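Local coordinates for protein acyl-CoA dehydrogenase (Mycobacterium thermoresistibile, PDB 3PFD) that probably catalyses the FAD-dependent oxidation of saturated acyl-CoA thioesters to 2,3-dehydroacyl-CoA, with transfer of the electrons to an acceptor, at residues Ala66-Glu71 / Leu106-Leu111; Ile85-Val90 / Leu99-Asn104; Ser139-Gly144 / Pro210-Leu215. All coordinates share one frame; numbering follows the deposited sequence.

Interaction 1 (Ala66-Glu71 / Leu106-Leu111); sequences AIHVPE and LGTMGL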
loop_
_atom_site.group_PDB
_atom_site.type_symbol
_atom_site.label_atom_id
_atom_site.label_comp_id
_atom_site.label_asym_id
_atom_site.label_seq_id
_atom_site.Cartn_x
_atom_site.Cartn_y
_atom_site.Cartn_z
ATOM N N ALA C 66 -1.203 4.306 37.102
ATOM C CA ALA C 66 -1.824 2.979 37.033
ATOM C C ALA C 66 -3.322 3.060 37.330
ATOM O O ALA C 66 -3.815 2.416 38.282
ATOM C CB ALA C 66 -1.109 2.000 38.011
ATOM N N ILE C 67 -4.039 3.854 36.528
ATOM C CA ILE C 67 -5.434 4.194 36.848
ATOM C C ILE C 67 -6.417 3.027 36.745
ATOM O O ILE C 67 -7.542 3.135 37.211
ATOM C CB ILE C 67 -5.961 5.407 36.047
ATOM C CG1 ILE C 67 -6.166 5.046 34.572
ATOM C CG2 ILE C 67 -5.031 6.619 36.240
ATOM C CD1 ILE C 67 -6.596 6.213 33.715
ATOM N N HIS C 68 -5.971 1.922 36.156
ATOM C CA HIS C 68 -6.810 0.735 35.944
ATOM C C HIS C 68 -7.020 -0.090 37.227
ATOM O O HIS C 68 -7.977 -0.870 37.314
ATOM C CB HIS C 68 -6.167 -0.165 34.884
ATOM C CG HIS C 68 -4.845 -0.714 35.321
ATOM N ND1 HIS C 68 -3.695 0.043 35.314
ATOM C CD2 HIS C 68 -4.507 -1.914 35.860
ATOM C CE1 HIS C 68 -2.696 -0.678 35.799
ATOM N NE2 HIS C 68 -3.163 -1.870 36.137
ATOM N N VAL C 69 -6.113 0.044 38.201
ATOM C CA VAL C 69 -6.200 -0.754 39.433
ATOM C C VAL C 69 -7.568 -0.510 40.090
ATOM O O VAL C 69 -7.947 0.641 40.312
ATOM C CB VAL C 69 -5.053 -0.428 40.444
ATOM C CG1 VAL C 69 -5.150 -1.349 41.656
ATOM C CG2 VAL C 69 -3.670 -0.577 39.783
ATOM N N PRO C 70 -8.320 -1.590 40.373
ATOM C CA PRO C 70 -9.649 -1.452 40.970
ATOM C C PRO C 70 -9.645 -0.637 42.266
ATOM O O PRO C 70 -8.637 -0.615 42.987
ATOM C CB PRO C 70 -10.065 -2.900 41.240
ATOM C CG PRO C 70 -9.346 -3.681 40.192
ATOM C CD PRO C 70 -7.987 -3.005 40.132
ATOM N N GLU C 71 -10.758 0.039 42.532
ATOM C CA GLU C 71 -10.875 0.925 43.689
ATOM C C GLU C 71 -10.763 0.155 45.015
ATOM O O GLU C 71 -10.294 0.700 46.006
ATOM C CB GLU C 71 -12.146 1.774 43.615
ATOM N N LEU C 106 0.185 -4.152 32.007
ATOM C CA LEU C 106 0.705 -5.467 31.592
ATOM C C LEU C 106 1.145 -6.346 32.780
ATOM O O LEU C 106 0.778 -7.523 32.837
ATOM C CB LEU C 106 1.874 -5.308 30.598
ATOM C CG LEU C 106 2.327 -6.562 29.824
ATOM C CD1 LEU C 106 1.174 -7.139 28.986
ATOM C CD2 LEU C 106 3.549 -6.289 28.932
ATOM N N GLY C 107 1.917 -5.772 33.719
ATOM C CA GLY C 107 2.476 -6.523 34.874
ATOM C C GLY C 107 1.505 -6.804 36.017
ATOM O O GLY C 107 1.880 -7.439 37.030
ATOM N N THR C 108 0.265 -6.328 35.884
ATOM C CA THR C 108 -0.735 -6.557 36.947
ATOM C C THR C 108 -2.020 -7.225 36.487
ATOM O O THR C 108 -2.796 -7.684 37.320
ATOM C CB THR C 108 -1.099 -5.290 37.768
ATOM O OG1 THR C 108 -1.532 -4.232 36.896
ATOM C CG2 THR C 108 0.062 -4.860 38.617
ATOM N N MET C 109 -2.233 -7.288 35.175
ATOM C CA MET C 109 -3.531 -7.699 34.639
ATOM C C MET C 109 -3.862 -9.180 34.919
ATOM O O MET C 109 -4.987 -9.492 35.281
ATOM C CB MET C 109 -3.627 -7.382 33.150
ATOM C CG MET C 109 -5.045 -7.119 32.655
ATOM S SD MET C 109 -5.967 -5.970 33.715
ATOM C CE MET C 109 -7.622 -6.507 33.271
ATOM N N GLY C 110 -2.881 -10.068 34.732
ATOM C CA GLY C 110 -2.994 -11.482 35.104
ATOM C C GLY C 110 -3.436 -11.644 36.552
ATOM O O GLY C 110 -4.347 -12.430 36.866
ATOM N N LEU C 111 -2.810 -10.857 37.422
ATOM C CA LEU C 111 -3.084 -10.900 38.852
ATOM C C LEU C 111 -4.493 -10.428 39.142
ATOM O O LEU C 111 -5.207 -11.053 39.929
ATOM C CB LEU C 111 -2.054 -10.054 39.635
ATOM C CG LEU C 111 -2.275 -9.892 41.146
ATOM C CD1 LEU C 111 -2.175 -11.214 41.903
ATOM C CD2 LEU C 111 -1.290 -8.894 41.706
#
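His68 and Thr108 join an interhelical loop to a helix through one hydrogen bond. The imidazole NE2 donates to Thr108 OG1 at 3.0 Å, and the bond is nearly straight, with an N-H...O angle of 167°. The hydroxyl oxygen meets the edge of the ring, only 9° out of its plane, so the approach is to the N-H and not to a ring face. NE2 therefore carries a proton. Thr108 OG1 in turn gives its own proton to the carbonyl oxygen of Asn104, one turn back on the helix, and thus acts as acceptor and donor at once. That second bond ties the hydroxyl to its own helix.

The histidine is presented by a type I turn from Ala66 to Val69, closed by a weak 3.3 Å bond from Val69 N to Ala66 O. With chi1 at 64°, its CG lies between the backbone N and the carbonyl carbon; the first side-chain bond points toward the helix, and NE2 ends at Thr108 OG1. The turn belongs to the loop linking helices 53-61 and 80-91 in the helical N-terminal domain of the acyl-CoA dehydrogenase fold, and the partner segment lies on helix 95-114, which is kinked at Thr108.

Packing adds little across the two segments. Within the histidine's own segment, Val69 CG2 covers one face of the imidazole, 3.9 Å above the ring plane and offset toward the rim. Beyond the segments the ring also touches Thr83, Lys105 and Ile112, while Gly107 O accepts a hydrogen bond from Thr180 of the middle domain.

Interaction 2 (Ile85-Val90 / Leu99-Asn104); sequences IVIEEV and LIPAVN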
loop_
_atom_site.group_PDB
_atom_site.type_symbol
_atom_site.label_atom_id
_atom_site.label_comp_id
_atom_site.label_asym_id
_atom_site.label_seq_id
_atom_site.Cartn_x
_atom_site.Cartn_y
_atom_site.Cartn_z
ATOM N N ILE C 85 -6.693 6.300 26.897
ATOM C CA ILE C 85 -6.473 7.730 26.628
ATOM C C ILE C 85 -5.215 8.250 27.346
ATOM O O ILE C 85 -4.450 9.037 26.801
ATOM C CB ILE C 85 -7.767 8.567 26.916
ATOM C CG1 ILE C 85 -8.826 8.259 25.833
ATOM C CG2 ILE C 85 -7.436 10.074 26.993
ATOM C CD1 ILE C 85 -10.297 8.657 26.168
ATOM N N VAL C 86 -4.990 7.771 28.569
ATOM C CA VAL C 86 -3.801 8.154 29.360
ATOM C C VAL C 86 -2.548 7.698 28.606
ATOM O O VAL C 86 -1.663 8.515 28.267
ATOM C CB VAL C 86 -3.886 7.613 30.846
ATOM C CG1 VAL C 86 -2.530 7.746 31.631
ATOM C CG2 VAL C 86 -4.978 8.340 31.582
ATOM N N ILE C 87 -2.513 6.416 28.251
ATOM C CA ILE C 87 -1.358 5.854 27.554
ATOM C C ILE C 87 -1.079 6.566 26.231
ATOM O O ILE C 87 0.071 6.916 25.944
ATOM C CB ILE C 87 -1.520 4.341 27.379
ATOM C CG1 ILE C 87 -1.387 3.679 28.755
ATOM C CG2 ILE C 87 -0.524 3.760 26.354
ATOM C CD1 ILE C 87 -2.110 2.372 28.859
ATOM N N GLU C 88 -2.146 6.808 25.472
ATOM C CA GLU C 88 -2.095 7.527 24.203
ATOM C C GLU C 88 -1.531 8.939 24.357
ATOM O O GLU C 88 -0.677 9.356 23.575
ATOM C CB GLU C 88 -3.519 7.596 23.608
ATOM C CG GLU C 88 -3.717 8.453 22.337
ATOM C CD GLU C 88 -5.213 8.590 21.971
ATOM O OE1 GLU C 88 -5.982 7.636 22.244
ATOM O OE2 GLU C 88 -5.633 9.652 21.453
ATOM N N GLU C 89 -2.031 9.687 25.337
ATOM C CA GLU C 89 -1.610 11.081 25.506
ATOM C C GLU C 89 -0.157 11.194 25.980
ATOM O O GLU C 89 0.558 12.168 25.646
ATOM C CB GLU C 89 -2.558 11.844 26.435
ATOM C CG GLU C 89 -3.919 12.187 25.779
ATOM C CD GLU C 89 -3.799 13.155 24.589
ATOM O OE1 GLU C 89 -2.843 13.940 24.538
ATOM O OE2 GLU C 89 -4.655 13.114 23.688
ATOM N N VAL C 90 0.287 10.210 26.755
ATOM C CA VAL C 90 1.684 10.195 27.175
ATOM C C VAL C 90 2.542 9.814 25.943
ATOM O O VAL C 90 3.548 10.450 25.688
ATOM C CB VAL C 90 1.957 9.285 28.425
ATOM C CG1 VAL C 90 3.444 9.276 28.795
ATOM C CG2 VAL C 90 1.191 9.780 29.635
ATOM N N LEU C 99 5.195 3.766 28.588
ATOM C CA LEU C 99 5.332 2.384 29.044
ATOM C C LEU C 99 5.229 2.242 30.574
ATOM O O LEU C 99 5.111 1.125 31.087
ATOM C CB LEU C 99 6.633 1.777 28.497
ATOM C CG LEU C 99 6.613 1.437 26.994
ATOM C CD1 LEU C 99 8.025 1.215 26.455
ATOM C CD2 LEU C 99 5.774 0.194 26.755
ATOM N N ILE C 100 5.272 3.355 31.300
ATOM C CA ILE C 100 5.030 3.316 32.761
ATOM C C ILE C 100 3.575 2.894 33.003
ATOM O O ILE C 100 3.324 1.813 33.594
ATOM C CB ILE C 100 5.374 4.681 33.440
ATOM C CG1 ILE C 100 6.867 5.007 33.280
ATOM C CG2 ILE C 100 4.919 4.716 34.921
ATOM C CD1 ILE C 100 7.169 6.503 33.446
ATOM N N PRO C 101 2.599 3.693 32.511
ATOM C CA PRO C 101 1.236 3.170 32.693
ATOM C C PRO C 101 0.931 1.911 31.880
ATOM O O PRO C 101 0.152 1.083 32.344
ATOM C CB PRO C 101 0.342 4.338 32.256
ATOM C CG PRO C 101 1.213 5.142 31.270
ATOM C CD PRO C 101 2.600 5.043 31.913
ATOM N N ALA C 102 1.528 1.751 30.693
ATOM C CA ALA C 102 1.178 0.608 29.819
ATOM C C ALA C 102 1.682 -0.691 30.422
ATOM O O ALA C 102 0.980 -1.711 30.385
ATOM C CB ALA C 102 1.734 0.781 28.399
ATOM N N VAL C 103 2.903 -0.653 30.962
ATOM C CA VAL C 103 3.478 -1.853 31.622
ATOM C C VAL C 103 3.005 -2.045 33.055
ATOM O O VAL C 103 2.898 -3.197 33.525
ATOM C CB VAL C 103 5.012 -2.005 31.382
ATOM C CG1 VAL C 103 5.592 -3.252 32.092
ATOM C CG2 VAL C 103 5.251 -2.109 29.876
ATOM N N ASN C 104 2.661 -0.945 33.740
ATOM C CA ASN C 104 1.966 -1.097 35.006
ATOM C C ASN C 104 0.711 -1.975 34.822
ATOM O O ASN C 104 0.415 -2.830 35.662
ATOM C CB ASN C 104 1.645 0.256 35.675
ATOM C CG ASN C 104 2.858 0.848 36.411
ATOM O OD1 ASN C 104 3.873 0.168 36.614
ATOM N ND2 ASN C 104 2.757 2.110 36.809
#
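Ile87 packs on Pro101 and Ala102 in a wholly buried, apolar helix-to-helix contact inside the N-terminal domain. Helices 80-91 and 95-114 follow one another in the chain with a short connection between them, and their backbones approach closely, the CA atoms of Ile87 and Ala102 lying 6.3 Å apart.

Two successive atoms of the longer isoleucine branch do the touching. The CG1 methylene of Ile87 rests against the proline ring, 3.9 Å from Pro101 CG and 4.0 Å from Pro101 CB; the side chains run alongside each other in opposite senses. The terminal methyl reaches further, over the backbone of the second helix: Ile87 CD1 is 3.9 Å from Ala102 CA and 4.2 Å from Ala102 CB. With chi1 at -70°, CG1 stands beside the backbone N and anti to the carbonyl carbon, and a roughly extended chi2 of 154° carries CD1 across to the neighbouring helix although the CB itself is not aimed there. The alanine side chain, a single methyl, is consistent with this close approach to the main chain. Pro101, which has no N-H to give to the preceding turn, sits where helix 95-114 is kinked.

Two further helices touch the pair. Ile87 also meets Thr258 and Gln262 of helix 256-280, and Pro101 meets Leu59 of helix 53-61. The charged residues of helix 80-91 serve elsewhere: Glu88 makes salt bridges with Arg27 and Arg309, and Glu89 with Arg27 and Arg31.

No hydrogen bond or salt bridge crosses between the two segments, so the association rests on van der Waals packing and the exclusion of water.

Interaction 3 (Ser139-Gly144 / Pro210-Leu215); sequences SEREAG and PKERKL. With FDA (dihydroflavine-adenine dinucleotide), chain B.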
loop_
_atom_site.group_PDB
_atom_site.type_symbol
_atom_site.label_atom_id
_atom_site.label_comp_id
_atom_site.label_asym_id
_atom_site.label_seq_id
_atom_site.Cartn_x
_atom_site.Cartn_y
_atom_site.Cartn_z
ATOM N N SER C 139 8.798 -13.636 28.099
ATOM C CA SER C 139 9.712 -14.002 27.008
ATOM C C SER C 139 11.073 -14.561 27.460
ATOM O O SER C 139 11.598 -14.189 28.510
ATOM C CB SER C 139 9.964 -12.791 26.096
ATOM O OG SER C 139 8.763 -12.212 25.581
ATOM N N GLU C 140 11.652 -15.425 26.623
ATOM C CA GLU C 140 13.017 -15.936 26.816
ATOM C C GLU C 140 13.689 -15.879 25.466
ATOM O O GLU C 140 13.020 -15.626 24.453
ATOM C CB GLU C 140 13.034 -17.370 27.396
ATOM C CG GLU C 140 12.337 -17.447 28.720
ATOM C CD GLU C 140 12.263 -18.835 29.305
ATOM O OE1 GLU C 140 12.870 -19.761 28.732
ATOM O OE2 GLU C 140 11.596 -18.991 30.352
ATOM N N ARG C 141 15.002 -16.097 25.436
ATOM C CA ARG C 141 15.737 -15.988 24.171
ATOM C C ARG C 141 15.152 -16.937 23.134
ATOM O O ARG C 141 15.016 -16.565 21.973
ATOM C CB ARG C 141 17.241 -16.247 24.331
ATOM C CG ARG C 141 18.014 -15.135 24.992
ATOM C CD ARG C 141 17.953 -13.798 24.192
ATOM N NE ARG C 141 18.486 -12.729 25.015
ATOM C CZ ARG C 141 18.379 -11.424 24.787
ATOM N NH1 ARG C 141 17.731 -10.965 23.734
ATOM N NH2 ARG C 141 18.923 -10.569 25.646
ATOM N N GLU C 142 14.780 -18.140 23.570
ATOM C CA GLU C 142 14.258 -19.140 22.663
ATOM C C GLU C 142 12.734 -19.295 22.736
ATOM O O GLU C 142 12.160 -20.181 22.132
ATOM C CB GLU C 142 14.986 -20.470 22.887
ATOM C CG GLU C 142 16.559 -20.330 22.842
ATOM C CD GLU C 142 17.090 -19.805 21.488
ATOM O OE1 GLU C 142 17.973 -18.936 21.467
ATOM O OE2 GLU C 142 16.604 -20.283 20.436
ATOM N N ALA C 143 12.077 -18.386 23.442
ATOM C CA ALA C 143 10.621 -18.411 23.537
ATOM C C ALA C 143 10.086 -17.003 23.435
ATOM O O ALA C 143 9.894 -16.318 24.444
ATOM C CB ALA C 143 10.157 -19.096 24.842
ATOM N N GLY C 144 9.881 -16.572 22.195
ATOM C CA GLY C 144 9.313 -15.255 21.916
ATOM C C GLY C 144 7.883 -15.423 21.486
ATOM O O GLY C 144 7.011 -15.581 22.322
ATOM N N PRO C 210 21.783 -6.914 32.111
ATOM C CA PRO C 210 22.047 -5.735 31.271
ATOM C C PRO C 210 20.867 -5.332 30.362
ATOM O O PRO C 210 20.009 -6.151 30.032
ATOM C CB PRO C 210 23.246 -6.149 30.400
ATOM C CG PRO C 210 23.533 -7.577 30.728
ATOM C CD PRO C 210 22.526 -8.108 31.670
ATOM N N LYS C 211 20.851 -4.063 29.991
ATOM C CA LYS C 211 19.800 -3.471 29.172
ATOM C C LYS C 211 20.123 -3.626 27.693
ATOM O O LYS C 211 21.287 -3.568 27.320
ATOM C CB LYS C 211 19.707 -1.991 29.506
ATOM C CG LYS C 211 19.141 -1.669 30.894
ATOM C CD LYS C 211 19.242 -0.174 31.213
ATOM C CE LYS C 211 20.663 0.239 31.552
ATOM N NZ LYS C 211 20.785 1.713 31.772
ATOM N N GLU C 212 19.103 -3.794 26.840
ATOM C CA GLU C 212 19.327 -3.895 25.387
ATOM C C GLU C 212 19.652 -2.515 24.801
ATOM O O GLU C 212 19.135 -1.504 25.289
ATOM C CB GLU C 212 18.085 -4.461 24.675
ATOM C CG GLU C 212 17.587 -5.828 25.156
ATOM C CD GLU C 212 18.381 -6.999 24.590
ATOM O OE1 GLU C 212 19.311 -6.777 23.801
ATOM O OE2 GLU C 212 18.052 -8.154 24.925
ATOM N N ARG C 213 20.518 -2.492 23.780
ATOM C CA ARG C 213 20.771 -1.309 22.929
ATOM C C ARG C 213 19.740 -1.324 21.792
ATOM O O ARG C 213 19.707 -2.271 21.019
ATOM C CB ARG C 213 22.174 -1.356 22.324
ATOM C CG ARG C 213 23.317 -1.096 23.308
ATOM C CD ARG C 213 24.691 -1.285 22.657
ATOM N NE ARG C 213 24.783 -2.592 21.985
ATOM C CZ ARG C 213 25.194 -2.802 20.723
ATOM N NH1 ARG C 213 25.579 -1.789 19.941
ATOM N NH2 ARG C 213 25.220 -4.043 20.242
ATOM N N LYS C 214 18.907 -0.297 21.693
ATOM C CA LYS C 214 17.685 -0.412 20.854
ATOM C C LYS C 214 17.548 0.654 19.785
ATOM O O LYS C 214 18.196 1.700 19.836
ATOM C CB LYS C 214 16.406 -0.460 21.708
ATOM C CG LYS C 214 16.410 -1.506 22.790
ATOM C CD LYS C 214 14.989 -1.812 23.313
ATOM C CE LYS C 214 14.377 -0.657 24.125
ATOM N NZ LYS C 214 15.323 -0.026 25.109
ATOM N N LEU C 215 16.686 0.370 18.813
ATOM C CA LEU C 215 16.315 1.322 17.775
ATOM C C LEU C 215 15.595 2.544 18.375
ATOM O O LEU C 215 15.910 3.689 18.056
ATOM C CB LEU C 215 15.409 0.614 16.746
ATOM C CG LEU C 215 14.667 1.455 15.715
ATOM C CD1 LEU C 215 15.611 2.398 14.991
ATOM C CD2 LEU C 215 13.902 0.518 14.695
HETATM P PA FDA B . 10.358 -14.389 16.937
HETATM O O1A FDA B . 9.202 -15.093 17.593
HETATM O O2A FDA B . 11.662 -15.107 16.696
HETATM O O5B FDA B . 9.816 -13.816 15.532
HETATM C C5B FDA B . 10.668 -13.569 14.408
HETATM C C4B FDA B . 9.798 -13.297 13.173
HETATM O O4B FDA B . 9.070 -14.474 12.805
HETATM C C3B FDA B . 8.745 -12.220 13.441
HETATM O O3B FDA B . 8.538 -11.497 12.219
HETATM C C2B FDA B . 7.495 -13.023 13.760
HETATM O O2B FDA B . 6.287 -12.312 13.472
HETATM C C1B FDA B . 7.672 -14.211 12.841
HETATM N N9A FDA B . 6.886 -15.386 13.270
HETATM C C8A FDA B . 7.107 -16.144 14.359
HETATM N N7A FDA B . 6.184 -17.137 14.405
HETATM C C5A FDA B . 5.368 -16.996 13.332
HETATM C C6A FDA B . 4.250 -17.709 12.868
HETATM N N6A FDA B . 3.782 -18.791 13.564
HETATM N N1A FDA B . 3.642 -17.304 11.721
HETATM C C2A FDA B . 4.113 -16.224 11.058
HETATM N N3A FDA B . 5.189 -15.517 11.469
HETATM C C4A FDA B . 5.826 -15.880 12.612
HETATM N N1 FDA B . 8.385 -9.737 26.555
HETATM C C2 FDA B . 8.124 -9.859 27.893
HETATM O O2 FDA B . 7.975 -10.988 28.433
HETATM N N3 FDA B . 8.028 -8.754 28.662
HETATM C C4 FDA B . 8.183 -7.521 28.127
HETATM O O4 FDA B . 8.096 -6.549 28.895
HETATM C C4X FDA B . 8.430 -7.360 26.748
HETATM N N5 FDA B . 8.703 -6.152 26.215
HETATM C C5X FDA B . 9.448 -6.047 25.101
HETATM C C6 FDA B . 10.166 -4.877 24.815
HETATM C C7 FDA B . 11.002 -4.821 23.685
HETATM C C7M FDA B . 11.771 -3.556 23.369
HETATM C C8 FDA B . 11.093 -5.907 22.825
HETATM C C8M FDA B . 11.973 -5.873 21.588
HETATM C C9 FDA B . 10.376 -7.056 23.102
HETATM C C9A FDA B . 9.568 -7.137 24.241
HETATM N N10 FDA B . 9.044 -8.383 24.645
HETATM C C10 FDA B . 8.534 -8.505 25.966
HETATM C "C1'" FDA B . 9.252 -9.572 23.816
HETATM C "C2'" FDA B . 8.314 -9.597 22.602
HETATM O "O2'" FDA B . 6.941 -9.888 22.949
HETATM C "C3'" FDA B . 8.889 -10.570 21.596
HETATM O "O3'" FDA B . 10.009 -9.924 20.939
HETATM C "C4'" FDA B . 7.849 -11.014 20.550
HETATM O "O4'" FDA B . 6.875 -11.871 21.150
HETATM C "C5'" FDA B . 8.487 -11.755 19.382
HETATM O "O5'" FDA B . 9.391 -12.749 19.880
HETATM P P FDA B . 10.887 -12.802 19.290
HETATM O O1P FDA B . 11.504 -11.439 19.483
HETATM O O2P FDA B . 11.581 -14.024 19.846
HETATM O O3P FDA B . 10.657 -12.973 17.704
#
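Arg141 and Glu212 form a salt bridge near the protein surface. Glu212 OE2 is gripped by two guanidinium nitrogens of Arg141: NH2 at 2.7 Å, with an angle of 154°, and NH1 at 3.1 Å in a weaker, more bent bond. The oxygen meets the guanidinium edge near its plane and is itself approached on its syn side, but the two flat groups are turned 82° apart, so a single oxygen takes both bonds in place of a bidentate pairing of both oxygens. Arg141 NH2 also reaches Glu224, and Trp169 receives the guanidinium in a cation-pi contact.

Closer to the cofactor, Ser139 reads the pyrimidine edge of the flavin: its backbone N donates to FDA O2 at 2.8 Å, almost straight at 175°, and its OG accepts from FDA N1 at 2.7 Å. Gly144 CA lies 3.2 Å from FDA O5', and Lys214 CD packs on the flavin methyl C7M at 3.7 Å. Gln283 of the second subunit bonds to Glu142 O and Gly144 N.

N1 acting as donor is consistent with the flavin being modelled in its reduced form, and the two acidic partners of Arg141 probably balance its charge where two cofactor-binding segments meet.

Overall arrangement
From the N terminus, the loop at 66-71 comes first; helix 80-91 and then helix 95-114 follow, and the latter supplies the second side of both interactions 1 and 2. Interaction 2 closes a short connection of eight residues and lies wholly within the longer loop that interaction 1 closes. The two touch, through Ile67 on Val86 and Ala66 on Asn104, and both join parts of the helical N-terminal domain to helix 95-114. Interaction 3 opens later, in series, and closes a span rich in strands in the middle domain. It touches neither of the others, its centre lying about 21 Å from that of interaction 2, and it borders the flavin and a second subunit.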